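Local coordinates for serine--tRNA ligase (Pyrococcus horikoshii, PDB 2DQ0), which probably charges tRNA(Ser) with serine at the expense of ATP, working as a homodimeric class II aminoacyl-tRNA synthetase, at residues I4-K15 against V30-R41. Residues are numbered along the deposited sequence; the frame is centred on the assembly and turned at random.
Sequences IKLIRENPELVK and VDEILKLDTEWR
Lys15 NZ is held by both oxygens of the Asp31 carboxylate, through a bond of 2.7 Å to Asp31 OD2 on its syn side, 32° out of the carboxylate plane, and a weak one to Asp31 OD1. The lysine chain, extended beyond CG, crosses the Val30 side chain on its way, with Lys15 CG 3.5 Å from Val30 CG2. Val30 fills the angle between Lys15, Val14 and Pro11, its CG1 meeting CB of the proline. Residues 11-15, the start of helix 11-21 with Asn10 at its N-cap, run roughly antiparallel to residues 30-41 of helix 28-65 (148°), whereas helix 4-9 crosses them at -102°. Both short helices pack against the base of the first long helix of the antiparallel coiled-coil arm, the tRNA-binding extension of seryl-tRNA synthetases; Trp40 and Leu36 of that helix pack on its partner, helix 72-103. Between the charged ends, Ile7 meets Ile33 tip to tip, while the Ile7 and Leu34 side chains pass in opposite directions, Ile7 CD1 touching Leu34 CD2. Bent at chi3, Arg8 turns its guanidinium to Asp37, NH2 pointing at the carboxylate in a salt bridge whose exact geometry is uncertain. Arg41 NE also reaches this aspartate, over a longer distance. Were Arg8 shortened to an alanine, buried Asp37 would probably keep Arg41 alone of these two arginines, and Ile4 CD1, which lies over one guanidinium face toward its rim, would lose that cover.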
ATOM      1  N   ILE A   4     -21.161 -25.102 -14.551  1.00 59.71           N
ATOM      2  CA  ILE A   4     -22.296 -25.206 -15.446  1.00 59.75           C
ATOM      3  C   ILE A   4     -23.054 -26.517 -15.153  1.00 62.57           C
ATOM      4  O   ILE A   4     -24.285 -26.549 -15.193  1.00 61.97           O
ATOM      5  CB  ILE A   4     -21.820 -25.135 -16.925  1.00 59.68           C
ATOM      6  CG1 ILE A   4     -22.966 -24.683 -17.833  1.00 56.01           C
ATOM      7  CG2 ILE A   4     -21.212 -26.458 -17.344  1.00 53.35           C
ATOM      8  CD1 ILE A   4     -24.210 -25.492 -17.747  1.00 53.80           C
ATOM      9  N   LYS A   5     -22.318 -27.578 -14.823  1.00 63.58           N
ATOM     10  CA  LYS A   5     -22.927 -28.874 -14.523  1.00 69.73           C
ATOM     11  C   LYS A   5     -23.998 -28.756 -13.442  1.00 71.25           C
ATOM     12  O   LYS A   5     -25.109 -29.282 -13.576  1.00 66.93           O
ATOM     13  CB  LYS A   5     -21.871 -29.876 -14.047  1.00 77.85           C
ATOM     14  CG  LYS A   5     -20.767 -30.207 -15.062  1.00 93.04           C
ATOM     15  CD  LYS A   5     -21.308 -30.914 -16.296  1.00103.79           C
ATOM     16  CE  LYS A   5     -21.940 -32.258 -15.943  1.00110.06           C
ATOM     17  NZ  LYS A   5     -20.963 -33.185 -15.294  1.00115.25           N
ATOM     18  N   LEU A   6     -23.655 -28.052 -12.373  1.00 66.65           N
ATOM     19  CA  LEU A   6     -24.553 -27.878 -11.245  1.00 64.12           C
ATOM     20  C   LEU A   6     -25.874 -27.190 -11.602  1.00 63.20           C
ATOM     21  O   LEU A   6     -26.938 -27.546 -11.074  1.00 55.78           O
ATOM     22  CB  LEU A   6     -23.811 -27.126 -10.136  1.00 61.79           C
ATOM     23  CG  LEU A   6     -24.524 -26.930  -8.800  1.00 66.22           C
ATOM     24  CD1 LEU A   6     -25.367 -25.653  -8.837  1.00 69.86           C
ATOM     25  CD2 LEU A   6     -25.371 -28.157  -8.498  1.00 62.79           C
ATOM     26  N   ILE A   7     -25.827 -26.225 -12.509  1.00 59.95           N
ATOM     27  CA  ILE A   7     -27.061 -25.553 -12.877  1.00 63.93           C
ATOM     28  C   ILE A   7     -27.844 -26.461 -13.830  1.00 64.86           C
ATOM     29  O   ILE A   7     -29.067 -26.360 -13.948  1.00 60.98           O
ATOM     30  CB  ILE A   7     -26.798 -24.141 -13.535  1.00 68.20           C
ATOM     31  CG1 ILE A   7     -26.168 -24.312 -14.910  1.00 79.42           C
ATOM     32  CG2 ILE A   7     -25.879 -23.281 -12.651  1.00 53.43           C
ATOM     33  CD1 ILE A   7     -27.181 -24.532 -16.008  1.00 92.22           C
ATOM     34  N   ARG A   8     -27.142 -27.349 -14.523  1.00 64.32           N
ATOM     35  CA  ARG A   8     -27.834 -28.244 -15.436  1.00 70.69           C
ATOM     36  C   ARG A   8     -28.485 -29.382 -14.666  1.00 68.98           C
ATOM     37  O   ARG A   8     -29.611 -29.760 -14.948  1.00 68.76           O
ATOM     38  CB  ARG A   8     -26.880 -28.802 -16.497  1.00 71.76           C
ATOM     39  CG  ARG A   8     -26.655 -27.847 -17.659  1.00 68.89           C
ATOM     40  CD  ARG A   8     -26.067 -28.543 -18.879  1.00 63.38           C
ATOM     41  NE  ARG A   8     -24.750 -29.104 -18.616  1.00 66.71           N
ATOM     42  CZ  ARG A   8     -23.670 -28.862 -19.353  1.00 61.03           C
ATOM     43  NH1 ARG A   8     -22.513 -29.421 -19.028  1.00 62.90           N
ATOM     44  NH2 ARG A   8     -23.744 -28.058 -20.406  1.00 62.87           N
ATOM     45  N   GLU A   9     -27.780 -29.905 -13.673  1.00 75.17           N
ATOM     46  CA  GLU A   9     -28.300 -31.003 -12.876  1.00 76.22           C
ATOM     47  C   GLU A   9     -29.153 -30.622 -11.669  1.00 76.39           C
ATOM     48  O   GLU A   9     -29.588 -31.507 -10.930  1.00 72.42           O
ATOM     49  CB  GLU A   9     -27.153 -31.922 -12.456  1.00 78.29           C
ATOM     50  CG  GLU A   9     -26.627 -32.734 -13.630  1.00 85.02           C
ATOM     51  CD  GLU A   9     -25.292 -33.375 -13.343  1.00 91.82           C
ATOM     52  OE1 GLU A   9     -25.144 -33.973 -12.255  1.00 97.95           O
ATOM     53  OE2 GLU A   9     -24.393 -33.285 -14.210  1.00 92.97           O
ATOM     54  N   ASN A  10     -29.380 -29.323 -11.451  1.00 74.50           N
ATOM     55  CA  ASN A  10     -30.260 -28.902 -10.357  1.00 70.55           C
ATOM     56  C   ASN A  10     -30.602 -27.432 -10.303  1.00 67.30           C
ATOM     57  O   ASN A  10     -30.387 -26.773  -9.297  1.00 65.20           O
ATOM     58  CB  ASN A  10     -29.736 -29.328  -8.982  1.00 65.52           C
ATOM     59  CG  ASN A  10     -30.879 -29.484  -7.959  1.00 75.23           C
ATOM     60  OD1 ASN A  10     -30.654 -29.833  -6.800  1.00 71.95           O
ATOM     61  ND2 ASN A  10     -32.117 -29.225  -8.401  1.00 64.68           N
ATOM     62  N   PRO A  11     -31.185 -26.904 -11.381  1.00 69.28           N
ATOM     63  CA  PRO A  11     -31.568 -25.490 -11.450  1.00 68.24           C
ATOM     64  C   PRO A  11     -32.444 -24.985 -10.300  1.00 69.00           C
ATOM     65  O   PRO A  11     -32.324 -23.827  -9.886  1.00 75.98           O
ATOM     66  CB  PRO A  11     -32.261 -25.380 -12.813  1.00 68.49           C
ATOM     67  CG  PRO A  11     -32.715 -26.785 -13.097  1.00 64.71           C
ATOM     68  CD  PRO A  11     -31.565 -27.616 -12.613  1.00 60.60           C
ATOM     69  N   GLU A  12     -33.320 -25.835  -9.785  1.00 65.14           N
ATOM     70  CA  GLU A  12     -34.185 -25.420  -8.682  1.00 64.48           C
ATOM     71  C   GLU A  12     -33.343 -25.177  -7.440  1.00 60.08           C
ATOM     72  O   GLU A  12     -33.640 -24.280  -6.664  1.00 56.88           O
ATOM     73  CB  GLU A  12     -35.249 -26.487  -8.384  1.00 66.66           C
ATOM     74  CG  GLU A  12     -36.299 -26.626  -9.466  1.00 67.80           C
ATOM     75  CD  GLU A  12     -37.260 -25.461  -9.497  1.00 76.03           C
ATOM     76  OE1 GLU A  12     -37.504 -24.905 -10.598  1.00 75.96           O
ATOM     77  OE2 GLU A  12     -37.782 -25.113  -8.415  1.00 83.70           O
ATOM     78  N   LEU A  13     -32.298 -25.981  -7.258  1.00 52.59           N
ATOM     79  CA  LEU A  13     -31.410 -25.825  -6.116  1.00 49.55           C
ATOM     80  C   LEU A  13     -30.757 -24.452  -6.159  1.00 55.42           C
ATOM     81  O   LEU A  13     -30.678 -23.761  -5.146  1.00 59.13           O
ATOM     82  CB  LEU A  13     -30.334 -26.908  -6.136  1.00 52.31           C
ATOM     83  CG  LEU A  13     -29.177 -26.949  -5.123  1.00 54.10           C
ATOM     84  CD1 LEU A  13     -28.184 -25.870  -5.431  1.00 57.62           C
ATOM     85  CD2 LEU A  13     -29.697 -26.808  -3.717  1.00 63.57           C
ATOM     86  N   VAL A  14     -30.300 -24.053  -7.338  1.00 56.27           N
ATOM     87  CA  VAL A  14     -29.650 -22.766  -7.484  1.00 66.79           C
ATOM     88  C   VAL A  14     -30.641 -21.588  -7.430  1.00 68.35           C
ATOM     89  O   VAL A  14     -30.310 -20.510  -6.917  1.00 68.99           O
ATOM     90  CB  VAL A  14     -28.759 -22.737  -8.771  1.00 63.83           C
ATOM     91  CG1 VAL A  14     -29.446 -23.441  -9.893  1.00 74.46           C
ATOM     92  CG2 VAL A  14     -28.436 -21.303  -9.164  1.00 60.58           C
ATOM     93  N   LYS A  15     -31.856 -21.789  -7.925  1.00 66.39           N
ATOM     94  CA  LYS A  15     -32.849 -20.721  -7.867  1.00 62.99           C
ATOM     95  C   LYS A  15     -33.270 -20.462  -6.424  1.00 66.08           C
ATOM     96  O   LYS A  15     -33.387 -19.314  -5.993  1.00 64.48           O
ATOM     97  CB  LYS A  15     -34.093 -21.080  -8.671  1.00 59.55           C
ATOM     98  CG  LYS A  15     -33.874 -21.161 -10.163  1.00 65.29           C
ATOM     99  CD  LYS A  15     -35.190 -21.363 -10.887  1.00 54.39           C
ATOM    100  CE  LYS A  15     -34.963 -21.430 -12.378  1.00 58.03           C
ATOM    101  NZ  LYS A  15     -36.224 -21.262 -13.133  1.00 55.20           N
ATOM    102  N   VAL A  30     -31.002 -18.507 -14.247  1.00 66.00           N
ATOM    103  CA  VAL A  30     -30.860 -19.950 -14.325  1.00 63.97           C
ATOM    104  C   VAL A  30     -31.444 -20.486 -15.625  1.00 68.29           C
ATOM    105  O   VAL A  30     -30.843 -21.341 -16.280  1.00 65.11           O
ATOM    106  CB  VAL A  30     -31.557 -20.623 -13.160  1.00 61.56           C
ATOM    107  CG1 VAL A  30     -31.282 -22.133 -13.180  1.00 62.96           C
ATOM    108  CG2 VAL A  30     -31.084 -19.993 -11.875  1.00 59.32           C
ATOM    109  N   ASP A  31     -32.608 -19.970 -16.004  1.00 67.01           N
ATOM    110  CA  ASP A  31     -33.258 -20.412 -17.223  1.00 66.62           C
ATOM    111  C   ASP A  31     -32.523 -19.860 -18.421  1.00 66.70           C
ATOM    112  O   ASP A  31     -32.403 -20.533 -19.455  1.00 63.89           O
ATOM    113  CB  ASP A  31     -34.723 -19.956 -17.266  1.00 71.94           C
ATOM    114  CG  ASP A  31     -35.573 -20.607 -16.189  1.00 69.31           C
ATOM    115  OD1 ASP A  31     -35.510 -21.842 -16.030  1.00 61.95           O
ATOM    116  OD2 ASP A  31     -36.312 -19.874 -15.504  1.00 79.89           O
ATOM    117  N   GLU A  32     -32.024 -18.635 -18.284  1.00 62.36           N
ATOM    118  CA  GLU A  32     -31.305 -18.021 -19.381  1.00 60.95           C
ATOM    119  C   GLU A  32     -30.053 -18.827 -19.739  1.00 58.93           C
ATOM    120  O   GLU A  32     -29.810 -19.114 -20.911  1.00 59.54           O
ATOM    121  CB  GLU A  32     -30.946 -16.578 -19.038  1.00 57.05           C
ATOM    122  CG  GLU A  32     -30.253 -15.804 -20.176  1.00 73.30           C
ATOM    123  CD  GLU A  32     -31.016 -15.820 -21.513  1.00 72.94           C
ATOM    124  OE1 GLU A  32     -32.227 -16.105 -21.525  1.00 64.93           O
ATOM    125  OE2 GLU A  32     -30.397 -15.526 -22.561  1.00 76.38           O
ATOM    126  N   ILE A  33     -29.272 -19.217 -18.739  1.00 54.39           N
ATOM    127  CA  ILE A  33     -28.061 -19.973 -19.018  1.00 63.57           C
ATOM    128  C   ILE A  33     -28.439 -21.344 -19.574  1.00 63.92           C
ATOM    129  O   ILE A  33     -27.716 -21.925 -20.395  1.00 62.70           O
ATOM    130  CB  ILE A  33     -27.164 -20.124 -17.749  1.00 62.28           C
ATOM    131  CG1 ILE A  33     -27.683 -21.244 -16.864  1.00 74.41           C
ATOM    132  CG2 ILE A  33     -27.155 -18.809 -16.937  1.00 62.15           C
ATOM    133  CD1 ILE A  33     -27.037 -21.266 -15.491  1.00 95.07           C
ATOM    134  N   LEU A  34     -29.589 -21.850 -19.141  1.00 62.71           N
ATOM    135  CA  LEU A  34     -30.051 -23.148 -19.615  1.00 62.86           C
ATOM    136  C   LEU A  34     -30.409 -23.145 -21.099  1.00 61.06           C
ATOM    137  O   LEU A  34     -29.976 -24.033 -21.843  1.00 56.14           O
ATOM    138  CB  LEU A  34     -31.248 -23.624 -18.796  1.00 58.09           C
ATOM    139  CG  LEU A  34     -30.868 -24.212 -17.437  1.00 65.85           C
ATOM    140  CD1 LEU A  34     -32.124 -24.691 -16.725  1.00 64.52           C
ATOM    141  CD2 LEU A  34     -29.890 -25.354 -17.620  1.00 53.92           C
ATOM    142  N   LYS A  35     -31.190 -22.155 -21.528  1.00 57.80           N
ATOM    143  CA  LYS A  35     -31.577 -22.081 -22.928  1.00 64.74           C
ATOM    144  C   LYS A  35     -30.356 -21.771 -23.786  1.00 67.33           C
ATOM    145  O   LYS A  35     -30.300 -22.130 -24.968  1.00 76.58           O
ATOM    146  CB  LYS A  35     -32.696 -21.036 -23.147  1.00 58.20           C
ATOM    147  CG  LYS A  35     -32.263 -19.685 -23.683  1.00 72.31           C
ATOM    148  CD  LYS A  35     -33.007 -19.312 -24.966  1.00 70.87           C
ATOM    149  CE  LYS A  35     -34.500 -19.164 -24.717  1.00 82.52           C
ATOM    150  NZ  LYS A  35     -35.281 -18.925 -25.967  1.00 79.28           N
ATOM    151  N   LEU A  36     -29.369 -21.112 -23.188  1.00 66.38           N
ATOM    152  CA  LEU A  36     -28.162 -20.778 -23.922  1.00 62.63           C
ATOM    153  C   LEU A  36     -27.328 -22.039 -24.051  1.00 58.22           C
ATOM    154  O   LEU A  36     -26.799 -22.333 -25.118  1.00 53.93           O
ATOM    155  CB  LEU A  36     -27.349 -19.701 -23.193  1.00 64.08           C
ATOM    156  CG  LEU A  36     -27.754 -18.231 -23.272  1.00 68.38           C
ATOM    157  CD1 LEU A  36     -26.679 -17.408 -22.564  1.00 67.26           C
ATOM    158  CD2 LEU A  36     -27.896 -17.783 -24.722  1.00 55.01           C
ATOM    159  N   ASP A  37     -27.215 -22.772 -22.950  1.00 55.63           N
ATOM    160  CA  ASP A  37     -26.442 -24.005 -22.920  1.00 56.77           C
ATOM    161  C   ASP A  37     -27.038 -24.960 -23.934  1.00 58.14           C
ATOM    162  O   ASP A  37     -26.323 -25.632 -24.669  1.00 62.14           O
ATOM    163  CB  ASP A  37     -26.498 -24.630 -21.520  1.00 62.24           C
ATOM    164  CG  ASP A  37     -25.520 -25.790 -21.348  1.00 61.04           C
ATOM    165  OD1 ASP A  37     -24.306 -25.576 -21.527  1.00 66.20           O
ATOM    166  OD2 ASP A  37     -25.960 -26.909 -21.018  1.00 57.49           O
ATOM    167  N   THR A  38     -28.361 -25.013 -23.972  1.00 58.57           N
ATOM    168  CA  THR A  38     -29.038 -25.886 -24.900  1.00 58.19           C
ATOM    169  C   THR A  38     -28.722 -25.483 -26.330  1.00 57.61           C
ATOM    170  O   THR A  38     -28.372 -26.325 -27.156  1.00 59.83           O
ATOM    171  CB  THR A  38     -30.550 -25.882 -24.624  1.00 59.31           C
ATOM    172  OG1 THR A  38     -30.812 -26.821 -23.576  1.00 57.22           O
ATOM    173  CG2 THR A  38     -31.354 -26.274 -25.860  1.00 50.14           C
ATOM    174  N   GLU A  39     -28.829 -24.199 -26.625  1.00 54.74           N
ATOM    175  CA  GLU A  39     -28.520 -23.728 -27.962  1.00 60.67           C
ATOM    176  C   GLU A  39     -27.058 -24.089 -28.305  1.00 67.60           C
ATOM    177  O   GLU A  39     -26.740 -24.539 -29.423  1.00 60.49           O
ATOM    178  CB  GLU A  39     -28.744 -22.218 -28.014  1.00 60.75           C
ATOM    179  CG  GLU A  39     -28.520 -21.589 -29.371  1.00 70.18           C
ATOM    180  CD  GLU A  39     -29.145 -20.215 -29.467  1.00 78.56           C
ATOM    181  OE1 GLU A  39     -28.938 -19.546 -30.507  1.00 77.14           O
ATOM    182  OE2 GLU A  39     -29.849 -19.814 -28.505  1.00 80.14           O
ATOM    183  N   TRP A  40     -26.189 -23.905 -27.311  1.00 72.62           N
ATOM    184  CA  TRP A  40     -24.760 -24.189 -27.416  1.00 76.32           C
ATOM    185  C   TRP A  40     -24.520 -25.627 -27.870  1.00 77.52           C
ATOM    186  O   TRP A  40     -23.834 -25.860 -28.865  1.00 79.10           O
ATOM    187  CB  TRP A  40     -24.090 -23.941 -26.047  1.00 85.67           C
ATOM    188  CG  TRP A  40     -22.639 -24.372 -25.929  1.00 86.08           C
ATOM    189  CD1 TRP A  40     -21.592 -23.904 -26.651  1.00 91.48           C
ATOM    190  CD2 TRP A  40     -22.096 -25.352 -25.026  1.00 84.68           C
ATOM    191  NE1 TRP A  40     -20.430 -24.527 -26.264  1.00 94.84           N
ATOM    192  CE2 TRP A  40     -20.713 -25.421 -25.268  1.00 88.08           C
ATOM    193  CE3 TRP A  40     -22.648 -26.178 -24.040  1.00 90.82           C
ATOM    194  CZ2 TRP A  40     -19.867 -26.281 -24.563  1.00 89.82           C
ATOM    195  CZ3 TRP A  40     -21.806 -27.038 -23.337  1.00 95.93           C
ATOM    196  CH2 TRP A  40     -20.429 -27.080 -23.606  1.00 92.36           C
ATOM    197  N   ARG A  41     -25.091 -26.590 -27.152  1.00 73.37           N
ATOM    198  CA  ARG A  41     -24.898 -27.990 -27.510  1.00 75.16           C
ATOM    199  C   ARG A  41     -25.586 -28.382 -28.817  1.00 71.72           C
ATOM    200  O   ARG A  41     -25.144 -29.303 -29.509  1.00 65.46           O
ATOM    201  CB  ARG A  41     -25.348 -28.906 -26.361  1.00 77.24           C
ATOM    202  CG  ARG A  41     -26.564 -28.423 -25.582  1.00 95.48           C
ATOM    203  CD  ARG A  41     -26.820 -29.262 -24.319  1.00102.01           C
ATOM    204  NE  ARG A  41     -25.618 -29.394 -23.495  1.00110.27           N
ATOM    205  CZ  ARG A  41     -24.679 -30.323 -23.678  1.00117.75           C
ATOM    206  NH1 ARG A  41     -24.807 -31.215 -24.657  1.00119.34           N
ATOM    207  NH2 ARG A  41     -23.602 -30.354 -22.892  1.00112.99           N
TER